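PDB 3P1T: putative histidinol-phosphate aminotransferase from Burkholderia pseudomallei, which probably transfers the amino group of L-histidinol phosphate to 2-oxoglutarate, using pyridoxal 5'-phosphate, in the biosynthesis of histidine. Local coordinates for residues V19-N24 with I313-G318; P54-K59 with H235-A240. One frame throughout, in Å; residues are numbered along the deposited sequence.

Contact 1: V19-N24 with I313-G318. With TLA (L(+)-tartaric acid), chain F.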
loop_
_atom_site.group_PDB
_atom_site.type_symbol
_atom_site.label_atom_id
_atom_site.label_comp_id
_atom_site.label_asym_id
_atom_site.label_seq_id
_atom_site.Cartn_x
_atom_site.Cartn_y
_atom_site.Cartn_z
ATOM N N VAL A 19 3.575 -16.680 -24.836
ATOM C CA VAL A 19 4.734 -15.834 -24.573
ATOM C C VAL A 19 4.253 -14.391 -24.346
ATOM O O VAL A 19 3.577 -13.827 -25.213
ATOM C CB VAL A 19 5.738 -15.958 -25.773
ATOM C CG1 VAL A 19 6.773 -14.841 -25.794
ATOM C CG2 VAL A 19 6.431 -17.319 -25.787
ATOM N N CYS A 20 4.589 -13.805 -23.171
ATOM C CA CYS A 20 4.237 -12.416 -22.834
ATOM C C CYS A 20 5.515 -11.605 -22.700
ATOM O O CYS A 20 6.329 -11.823 -21.801
ATOM C CB CYS A 20 3.366 -12.310 -21.578
ATOM S SG CYS A 20 2.747 -10.622 -21.217
ATOM N N LEU A 21 5.684 -10.684 -23.633
ATOM C CA LEU A 21 6.771 -9.724 -23.720
ATOM C C LEU A 21 6.131 -8.354 -23.833
ATOM O O LEU A 21 6.440 -7.602 -24.759
ATOM C CB LEU A 21 7.688 -10.050 -24.936
ATOM C CG LEU A 21 8.223 -11.469 -25.138
ATOM C CD1 LEU A 21 8.762 -11.639 -26.536
ATOM C CD2 LEU A 21 9.299 -11.810 -24.138
ATOM N N ALA A 22 5.175 -8.050 -22.933
ATOM C CA ALA A 22 4.401 -6.808 -23.012
ATOM C C ALA A 22 4.491 -5.913 -21.762
ATOM O O ALA A 22 4.155 -4.733 -21.885
ATOM C CB ALA A 22 2.933 -7.149 -23.251
ATOM N N PHE A 23 4.878 -6.447 -20.569
ATOM C CA PHE A 23 4.848 -5.626 -19.345
ATOM C C PHE A 23 6.213 -5.410 -18.693
ATOM O O PHE A 23 6.253 -4.905 -17.564
ATOM C CB PHE A 23 3.909 -6.239 -18.301
ATOM C CG PHE A 23 2.509 -6.359 -18.823
ATOM C CD1 PHE A 23 1.721 -5.231 -19.004
ATOM C CD2 PHE A 23 1.987 -7.595 -19.182
ATOM C CE1 PHE A 23 0.442 -5.333 -19.550
ATOM C CE2 PHE A 23 0.693 -7.698 -19.702
ATOM C CZ PHE A 23 -0.064 -6.565 -19.886
ATOM N N ASN A 24 7.318 -5.704 -19.412
ATOM C CA ASN A 24 8.698 -5.473 -18.953
ATOM C C ASN A 24 8.974 -6.193 -17.623
ATOM O O ASN A 24 9.734 -5.681 -16.790
ATOM C CB ASN A 24 8.991 -3.953 -18.804
ATOM C CG ASN A 24 8.885 -3.165 -20.079
ATOM O OD1 ASN A 24 9.117 -3.666 -21.192
ATOM N ND2 ASN A 24 8.563 -1.897 -19.937
ATOM N N ILE A 313 5.409 -0.571 -31.564
ATOM C CA ILE A 313 5.200 -1.632 -30.583
ATOM C C ILE A 313 6.423 -1.664 -29.665
ATOM O O ILE A 313 7.542 -1.410 -30.107
ATOM C CB ILE A 313 4.869 -3.043 -31.167
ATOM C CG1 ILE A 313 5.911 -3.501 -32.224
ATOM C CG2 ILE A 313 3.433 -3.088 -31.712
ATOM C CD1 ILE A 313 5.846 -4.939 -32.638
ATOM N N ARG A 314 6.194 -1.924 -28.383
ATOM C CA ARG A 314 7.246 -2.052 -27.388
ATOM C C ARG A 314 7.356 -3.522 -27.059
ATOM O O ARG A 314 6.421 -4.112 -26.509
ATOM C CB ARG A 314 6.969 -1.179 -26.141
ATOM C CG ARG A 314 8.170 -1.063 -25.200
ATOM C CD ARG A 314 7.777 -0.605 -23.808
ATOM N NE ARG A 314 6.982 -1.632 -23.139
ATOM C CZ ARG A 314 6.129 -1.396 -22.158
ATOM N NH1 ARG A 314 5.942 -0.161 -21.717
ATOM N NH2 ARG A 314 5.434 -2.389 -21.625
ATOM N N ILE A 315 8.458 -4.136 -27.483
ATOM C CA ILE A 315 8.721 -5.562 -27.272
ATOM C C ILE A 315 9.653 -5.731 -26.074
ATOM O O ILE A 315 10.781 -5.229 -26.110
ATOM C CB ILE A 315 9.327 -6.205 -28.559
ATOM C CG1 ILE A 315 8.449 -5.943 -29.807
ATOM C CG2 ILE A 315 9.588 -7.697 -28.321
ATOM C CD1 ILE A 315 9.053 -6.386 -31.127
ATOM N N SER A 316 9.208 -6.442 -25.028
ATOM C CA SER A 316 10.084 -6.697 -23.881
ATOM C C SER A 316 11.113 -7.788 -24.229
ATOM O O SER A 316 10.918 -8.551 -25.189
ATOM C CB SER A 316 9.274 -7.094 -22.653
ATOM O OG SER A 316 8.379 -6.055 -22.302
ATOM N N ILE A 317 12.233 -7.818 -23.491
ATOM C CA ILE A 317 13.276 -8.825 -23.682
ATOM C C ILE A 317 13.102 -9.854 -22.562
ATOM O O ILE A 317 13.290 -9.520 -21.380
ATOM C CB ILE A 317 14.694 -8.183 -23.724
ATOM C CG1 ILE A 317 14.816 -7.067 -24.794
ATOM C CG2 ILE A 317 15.784 -9.223 -23.837
ATOM C CD1 ILE A 317 14.473 -7.434 -26.245
ATOM N N GLY A 318 12.677 -11.064 -22.941
ATOM C CA GLY A 318 12.445 -12.159 -21.998
ATOM C C GLY A 318 13.593 -13.145 -21.969
ATOM O O GLY A 318 14.733 -12.774 -22.263
HETATM O O1 TLA F . 6.609 0.196 -14.531
HETATM C C1 TLA F . 6.251 0.350 -15.689
HETATM C C2 TLA F . 4.725 0.053 -16.217
HETATM O O2 TLA F . 3.401 -0.008 -15.336
HETATM C C3 TLA F . 4.876 -1.342 -17.085
HETATM O O3 TLA F . 4.580 -2.753 -16.440
HETATM C C4 TLA F . 4.338 -1.019 -18.595
HETATM O O4 TLA F . 3.452 -1.994 -18.922
HETATM O O41 TLA F . 4.771 0.184 -19.390
#
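R314 reaches from its strand to A22 and N24, at the end of segment 19-24. Its CG lies anti to the backbone N (chi1 -168°) and the chain bends at chi3, which sends the guanidinium past N24 toward the bound tartrate. The side chains of N24 and R314 cross at about a right angle, their flat groups 44° apart, with N24 ND2 3.3 Å above the centre of the R314 guanidinium. The same ND2 also hydrogen-bonds to the hydroxyl of Y173, and R314 makes a cation-pi contact with F279. At the edge of the group, R314 NH2 gives a weak, bent bond to A22 O at 2.7 Å. R314 NH1 donates to tartrate O41 at 2.6 Å. Arginine suits this place because one planar cation can meet a carbonyl and a carboxylate along its rim while an amide lies over its face.

The next side chain, I315, points away from segment 19-24 into the packing against helices 244-267 and 320-333, and touches L21 only loosely. S316 turns back. S316 N donates to L21 O in a nearly straight bond of 3.0 Å (172°). S316 OG donates to N24 OD1 at 2.7 Å; serine suits the place because its short side chain brings a hydroxyl directly to the N24 amide oxygen. G318 has no side chain to set against L21, and L21 CD2 lies 3.7 Å from G318 N, which donates to N323 OD1.

The tartrate O3 donates to F23 O, so both segments hold the ligand, with N146 and K198 adding bonds. An arginine presented by a C-terminal strand to an anion beside the N-terminal segment is consistent with the substrate-anion site of fold-type I PLP-dependent aminotransferases.

Contact 2: P54-K59 with H235-A240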
loop_
_atom_site.group_PDB
_atom_site.type_symbol
_atom_site.label_atom_id
_atom_site.label_comp_id
_atom_site.label_asym_id
_atom_site.label_seq_id
_atom_site.Cartn_x
_atom_site.Cartn_y
_atom_site.Cartn_z
ATOM N N PRO A 54 11.863 -1.101 10.691
ATOM C CA PRO A 54 13.145 -0.363 10.815
ATOM C C PRO A 54 14.355 -1.134 10.286
ATOM O O PRO A 54 15.276 -0.504 9.763
ATOM C CB PRO A 54 13.299 -0.142 12.321
ATOM C CG PRO A 54 12.414 -1.128 12.953
ATOM C CD PRO A 54 11.268 -1.336 12.023
ATOM N N ARG A 55 14.346 -2.480 10.404
ATOM C CA ARG A 55 15.421 -3.344 9.922
ATOM C C ARG A 55 15.554 -3.249 8.390
ATOM O O ARG A 55 16.672 -3.136 7.892
ATOM C CB ARG A 55 15.166 -4.794 10.349
ATOM C CG ARG A 55 16.349 -5.718 10.075
ATOM C CD ARG A 55 16.075 -7.172 10.441
ATOM N NE ARG A 55 15.159 -7.851 9.512
ATOM C CZ ARG A 55 13.948 -8.308 9.827
ATOM N NH1 ARG A 55 13.484 -8.189 11.066
ATOM N NH2 ARG A 55 13.206 -8.919 8.917
ATOM N N VAL A 56 14.428 -3.278 7.656
ATOM C CA VAL A 56 14.432 -3.204 6.191
ATOM C C VAL A 56 14.834 -1.777 5.764
ATOM O O VAL A 56 15.570 -1.636 4.779
ATOM C CB VAL A 56 13.074 -3.650 5.564
ATOM C CG1 VAL A 56 13.057 -3.454 4.060
ATOM C CG2 VAL A 56 12.777 -5.110 5.894
HETATM N N MSE A 57 14.400 -0.729 6.518
HETATM C CA MSE A 57 14.769 0.674 6.201
HETATM C C MSE A 57 16.278 0.839 6.221
HETATM O O MSE A 57 16.832 1.454 5.311
HETATM C CB MSE A 57 14.121 1.688 7.163
HETATM C CG MSE A 57 12.622 1.863 6.936
HETATM SE SE MSE A 57 12.234 2.438 5.136
HETATM C CE MSE A 57 12.813 4.249 5.175
ATOM N N ARG A 58 16.930 0.232 7.230
ATOM C CA ARG A 58 18.362 0.241 7.429
ATOM C C ARG A 58 19.031 -0.526 6.306
ATOM O O ARG A 58 20.038 -0.055 5.779
ATOM C CB ARG A 58 18.681 -0.360 8.798
ATOM C CG ARG A 58 20.165 -0.467 9.138
ATOM C CD ARG A 58 20.421 -1.171 10.470
ATOM N NE ARG A 58 19.815 -2.508 10.560
ATOM C CZ ARG A 58 20.350 -3.628 10.076
ATOM N NH1 ARG A 58 21.502 -3.593 9.416
ATOM N NH2 ARG A 58 19.726 -4.788 10.227
ATOM N N LYS A 59 18.455 -1.694 5.918
ATOM C CA LYS A 59 18.972 -2.540 4.830
ATOM C C LYS A 59 18.959 -1.761 3.501
ATOM O O LYS A 59 19.936 -1.830 2.767
ATOM C CB LYS A 59 18.163 -3.850 4.703
ATOM C CG LYS A 59 18.867 -5.123 5.200
ATOM C CD LYS A 59 18.897 -5.272 6.726
ATOM C CE LYS A 59 19.615 -6.521 7.186
ATOM N NZ LYS A 59 18.922 -7.774 6.768
ATOM N N HIS A 235 9.669 -8.661 4.116
ATOM C CA HIS A 235 10.599 -9.804 4.102
ATOM C C HIS A 235 10.988 -10.183 2.677
ATOM O O HIS A 235 12.106 -10.645 2.465
ATOM C CB HIS A 235 10.035 -11.019 4.837
ATOM C CG HIS A 235 10.054 -10.815 6.322
ATOM N ND1 HIS A 235 9.056 -10.104 6.966
ATOM C CD2 HIS A 235 11.001 -11.143 7.227
ATOM C CE1 HIS A 235 9.407 -10.061 8.238
ATOM N NE2 HIS A 235 10.571 -10.667 8.443
ATOM N N ALA A 236 10.098 -9.934 1.709
ATOM C CA ALA A 236 10.367 -10.191 0.301
ATOM C C ALA A 236 11.462 -9.233 -0.196
ATOM O O ALA A 236 12.521 -9.691 -0.664
ATOM C CB ALA A 236 9.096 -10.040 -0.515
ATOM N N LEU A 237 11.241 -7.911 0.010
ATOM C CA LEU A 237 12.165 -6.853 -0.372
ATOM C C LEU A 237 13.537 -7.074 0.265
ATOM O O LEU A 237 14.556 -6.999 -0.444
ATOM C CB LEU A 237 11.611 -5.476 0.014
ATOM C CG LEU A 237 12.523 -4.283 -0.263
ATOM C CD1 LEU A 237 12.829 -4.156 -1.722
ATOM C CD2 LEU A 237 11.922 -3.018 0.246
ATOM N N GLU A 238 13.559 -7.394 1.575
ATOM C CA GLU A 238 14.797 -7.643 2.302
ATOM C C GLU A 238 15.645 -8.743 1.622
ATOM O O GLU A 238 16.853 -8.559 1.473
ATOM C CB GLU A 238 14.483 -8.036 3.732
ATOM C CG GLU A 238 15.718 -8.209 4.581
ATOM C CD GLU A 238 15.428 -8.512 6.028
ATOM O OE1 GLU A 238 14.493 -9.305 6.299
ATOM O OE2 GLU A 238 16.151 -7.962 6.890
ATOM N N ALA A 239 15.006 -9.856 1.199
ATOM C CA ALA A 239 15.656 -10.975 0.524
ATOM C C ALA A 239 16.103 -10.582 -0.878
ATOM O O ALA A 239 17.176 -11.000 -1.299
ATOM C CB ALA A 239 14.714 -12.163 0.457
ATOM N N ALA A 240 15.309 -9.750 -1.585
ATOM C CA ALA A 240 15.636 -9.300 -2.941
ATOM C C ALA A 240 16.873 -8.395 -2.964
ATOM O O ALA A 240 17.548 -8.323 -3.998
ATOM C CB ALA A 240 14.457 -8.564 -3.555
#
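Helices 52-64 and 231-241 run roughly side by side here, their segment axes 10.0 Å apart and inclined at 28° with the same N-to-C sense, and V56 and E238 form the nearest pair of CA atoms.

E238 is the hub of the contact. Its CG stands anti to the backbone N (chi1 -176°) and the chain is extended beyond, which carries the carboxylate across to the flank of helix 52-64. There R55 grips it side-on: R55 NE reaches E238 OE2 at 2.8 Å and R55 NH2 reaches E238 OE1 at 2.9 Å, both bonds nearly straight, in the guanidinium plane and on the syn sides of the oxygens. A bend at chi3 of R55 turns this edge toward the acid. K59, one helical turn further on, brings K59 NZ to E238 OE2 at 2.8 Å, approaching from above the carboxylate plane. OE2 thus accepts from two cations, which probably favours the ionised form of E238. Long basic chains suit R55 and K59, since they can span the gap between helices at the partly exposed side of the interface.

H235 NE2 lies 3.2 Å from R55 NH2, the ring and guanidinium planes 53° apart; H235 ND1 is hydrogen-bonded to T231 O. Deeper in, the branches of V56 part: CG1 packs against L237 CD2 at 4.0 Å, and CG2 lies against E238 CB at the same distance. Compact branched side chains fit this buried side, where L237 continues onto L60, L73 and F196.

The result is an interhelical salt-bridge network over an apolar seam, joining two helices that pack beside strand 71-74, an edge of the seven-stranded sheet of the aminotransferase large domain.

The two contacts lie far apart, about 29 Å between centres and about 14 Å between nearest atoms, and do not touch. Contact 1 lies at the four-stranded sheet, where strand 299-303 separates 19-20 from 312-316, and opens onto the tartrate, in what is probably the substrate site; contact 2 ties helices beside the seven-stranded sheet and has no part in binding that ligand. Both of its segments occur in the chain between those of contact 1. The dimer offers a further relation: F23 of contact 1 meets the ring of F50 of the second subunit, which just precedes that subunit's helix 52-64, while A236 of contact 2 packs on L232 of the second subunit.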